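Molybdopterin converting factor, subunit 1 (MoaD) (Helicobacter pylori, PDB 3RPF) probably serves as the small sulfur-carrier subunit of molybdopterin synthase, supplying sulfur from its C-terminal end for molybdopterin synthesis in the active site of the catalytic subunit. Local coordinates at residues 44-49 against 66-71. Residues are numbered along the deposited sequence; the frame is centred on the assembly and turned at random. Where two conformers were deposited one is given.
Sequences AIALND and SLLPPV
Ala44 and Leu68, like Ala46 and Ser66, face each other as antiparallel hydrogen-bonded pairs and give a compact example of how neighbouring strands of a ubiquitin-like sheet are joined. Each pair closes a two-bond ring. At one end Ala44 N reaches Leu68 O and Leu68 N returns to Ala44 O, both at 2.9 Å, with the donors tilted out of the carbonyl planes. At the other, Ala46 N to Ser66 O (2.9 Å) and Ser66 N to Ala46 O (2.8 Å) are straighter and lie in the carbonyl planes. Between the rings sits the non-hydrogen-bonded pair Ile45 and Leu67, where Ile45 CA approaches Ser66 O at 3.3 Å in a CA-H...O contact.

Apolar packing divides between the two faces. Ile45 and Leu67 run side by side; in the conformer described here, one of two modelled, Ile45 has CG1 anti to its carbonyl carbon (chi1 -44°) and CD1 lies 3.8 Å from Leu67 CG, a contact less certain for the other copy. Leu67 also meets Val5 and Phe7 of strand 4-7. On the other face Leu68 CD1 comes diagonally to 4.3 Å from Ala46 CB, while Ala44 packs on Leu141 of the catalytic subunit.

Water-mediated bonding extends the pairing past the strand end. One water donates to Ala46 O, accepts from Asp49 N and bonds Ser66 OG at 2.8 Å. Ser66 OG is also bonded to Arg6, and Asp49 OD1 to Tyr54 of the catalytic subunit.

Beyond Leu68 the chain leaves the strand, and Pro69 O and Pro70 O bond Trp122 and Tyr133 of the catalytic subunit. The chemistry thus implies a buried backbone ladder whose Ala44 and Ser66 side chains pack against the catalytic subunit, and from which the C-terminal tail, whose end probably carries the sulfur as in related MoaD proteins, passes directly into the partner's grip.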
ATOM      1  N   ALA D  44       0.428   7.475  29.435  1.00 48.94           N
ATOM      2  CA  ALA D  44      -0.005   6.109  29.730  1.00 45.08           C
ATOM      3  C   ALA D  44       1.111   5.415  30.508  1.00 50.97           C
ATOM      4  O   ALA D  44       2.242   5.913  30.538  1.00 55.04           O
ATOM      5  CB  ALA D  44      -0.307   5.347  28.439  1.00 46.61           C
ATOM      6  N   ILE D  45       0.816   4.279  31.141  1.00 50.31           N
ATOM      7  CA  ILE D  45       1.796   3.600  31.996  0.67 48.95           C
ATOM      8  C   ILE D  45       1.965   2.118  31.650  1.00 52.86           C
ATOM      9  O   ILE D  45       0.972   1.396  31.486  1.00 53.08           O
ATOM     10  CB  ILE D  45       1.415   3.681  33.503  0.67 54.88           C
ATOM     11  CG1 ILE D  45       0.932   5.084  33.901  0.67 51.95           C
ATOM     12  CG2 ILE D  45       2.586   3.244  34.377  0.67 55.42           C
ATOM     13  CD1 ILE D  45       1.999   6.155  33.877  0.67 43.96           C
ATOM     14  N   ALA D  46       3.215   1.667  31.567  1.00 46.79           N
ATOM     15  CA  ALA D  46       3.518   0.258  31.384  1.00 52.93           C
ATOM     16  C   ALA D  46       4.162  -0.292  32.651  1.00 59.65           C
ATOM     17  O   ALA D  46       5.134   0.273  33.166  1.00 58.08           O
ATOM     18  CB  ALA D  46       4.444   0.061  30.197  1.00 53.72           C
ATOM     19  N   LEU D  47       3.608  -1.382  33.165  1.00 64.63           N
ATOM     20  CA  LEU D  47       4.227  -2.080  34.285  1.00 61.77           C
ATOM     21  C   LEU D  47       4.973  -3.270  33.715  1.00 58.01           C
ATOM     22  O   LEU D  47       4.360  -4.192  33.187  1.00 58.52           O
ATOM     23  CB  LEU D  47       3.178  -2.542  35.292  1.00 67.24           C
ATOM     24  N   ASN D  48       6.299  -3.231  33.791  1.00 53.29           N
ATOM     25  CA  ASN D  48       7.128  -4.293  33.227  1.00 53.79           C
ATOM     26  C   ASN D  48       6.899  -4.506  31.729  1.00 55.65           C
ATOM     27  O   ASN D  48       6.674  -5.628  31.264  1.00 52.79           O
ATOM     28  CB  ASN D  48       6.922  -5.588  34.010  1.00 59.29           C
ATOM     29  CG  ASN D  48       7.260  -5.424  35.490  1.00 58.58           C
ATOM     30  OD1 ASN D  48       8.292  -4.849  35.838  1.00 57.00           O
ATOM     31  ND2 ASN D  48       6.388  -5.922  36.364  1.00 59.72           N
ATOM     32  N   ASP D  49       6.979  -3.417  30.974  1.00 57.19           N
ATOM     33  CA  ASP D  49       6.840  -3.462  29.521  1.00 54.31           C
ATOM     34  C   ASP D  49       5.436  -3.845  29.057  1.00 56.52           C
ATOM     35  O   ASP D  49       5.254  -4.235  27.908  1.00 60.34           O
ATOM     36  CB  ASP D  49       7.870  -4.412  28.894  1.00 53.49           C
ATOM     37  CG  ASP D  49       9.307  -4.036  29.231  1.00 54.64           C
ATOM     38  OD1 ASP D  49       9.586  -2.846  29.508  1.00 45.12           O
ATOM     39  OD2 ASP D  49      10.167  -4.943  29.202  1.00 58.27           O
ATOM     40  N   SER D  66       6.926   2.405  33.694  1.00 50.91           N
ATOM     41  CA  SER D  66       7.313   3.303  32.603  1.00 51.24           C
ATOM     42  C   SER D  66       6.219   4.278  32.150  1.00 50.68           C
ATOM     43  O   SER D  66       5.089   3.877  31.860  1.00 49.52           O
ATOM     44  CB  SER D  66       7.812   2.491  31.400  1.00 45.27           C
ATOM     45  OG  SER D  66       8.920   1.691  31.771  1.00 51.27           O
ATOM     46  N   LEU D  67       6.584   5.557  32.088  1.00 46.69           N
ATOM     47  CA  LEU D  67       5.678   6.626  31.669  1.00 46.59           C
ATOM     48  C   LEU D  67       5.829   6.901  30.174  1.00 49.98           C
ATOM     49  O   LEU D  67       6.937   7.158  29.691  1.00 45.73           O
ATOM     50  CB  LEU D  67       5.944   7.908  32.461  1.00 48.83           C
ATOM     51  CG  LEU D  67       5.314   8.051  33.851  1.00 53.75           C
ATOM     52  CD1 LEU D  67       6.234   7.490  34.931  1.00 56.18           C
ATOM     53  CD2 LEU D  67       4.954   9.503  34.153  1.00 51.40           C
ATOM     54  N   LEU D  68       4.704   6.872  29.458  1.00 42.95           N
ATOM     55  CA  LEU D  68       4.688   6.987  28.003  1.00 38.47           C
ATOM     56  C   LEU D  68       3.820   8.157  27.543  1.00 42.74           C
ATOM     57  O   LEU D  68       2.590   8.085  27.598  1.00 47.42           O
ATOM     58  CB  LEU D  68       4.162   5.686  27.382  1.00 39.91           C
ATOM     59  CG  LEU D  68       4.726   4.392  27.970  1.00 48.98           C
ATOM     60  CD1 LEU D  68       4.211   3.180  27.214  1.00 51.45           C
ATOM     61  CD2 LEU D  68       6.239   4.418  27.953  1.00 51.81           C
ATOM     62  N   PRO D  69       4.462   9.246  27.094  1.00 40.30           N
ATOM     63  CA  PRO D  69       3.794  10.438  26.561  1.00 41.57           C
ATOM     64  C   PRO D  69       3.172  10.122  25.202  1.00 38.44           C
ATOM     65  O   PRO D  69       3.505   9.093  24.616  1.00 33.16           O
ATOM     66  CB  PRO D  69       4.948  11.430  26.374  1.00 46.38           C
ATOM     67  CG  PRO D  69       6.105  10.863  27.140  1.00 45.34           C
ATOM     68  CD  PRO D  69       5.927   9.390  27.093  1.00 43.89           C
ATOM     69  N   PRO D  70       2.284  10.995  24.702  1.00 38.18           N
ATOM     70  CA  PRO D  70       1.674  10.753  23.386  1.00 36.65           C
ATOM     71  C   PRO D  70       2.728  10.471  22.296  1.00 36.97           C
ATOM     72  O   PRO D  70       3.782  11.116  22.276  1.00 38.38           O
ATOM     73  CB  PRO D  70       0.935  12.061  23.098  1.00 40.56           C
ATOM     74  CG  PRO D  70       0.639  12.631  24.463  1.00 42.90           C
ATOM     75  CD  PRO D  70       1.792  12.232  25.339  1.00 35.19           C
ATOM     76  N   VAL D  71       2.417   9.549  21.387  1.00 37.21           N
ATOM     77  CA  VAL D  71       3.382   9.002  20.425  1.00 31.01           C
ATOM     78  C   VAL D  71       3.181   9.554  19.017  1.00 31.39           C
ATOM     79  O   VAL D  71       2.138  10.148  18.720  1.00 33.91           O
ATOM     80  CB  VAL D  71       3.271   7.465  20.366  1.00 34.03           C
ATOM     81  CG1 VAL D  71       3.475   6.862  21.758  1.00 35.53           C
ATOM     82  CG2 VAL D  71       1.918   7.054  19.807  1.00 30.65           C
TER
HETATM   83  O   HOH W   1       7.994  -0.803  32.491  1.00 36.00           O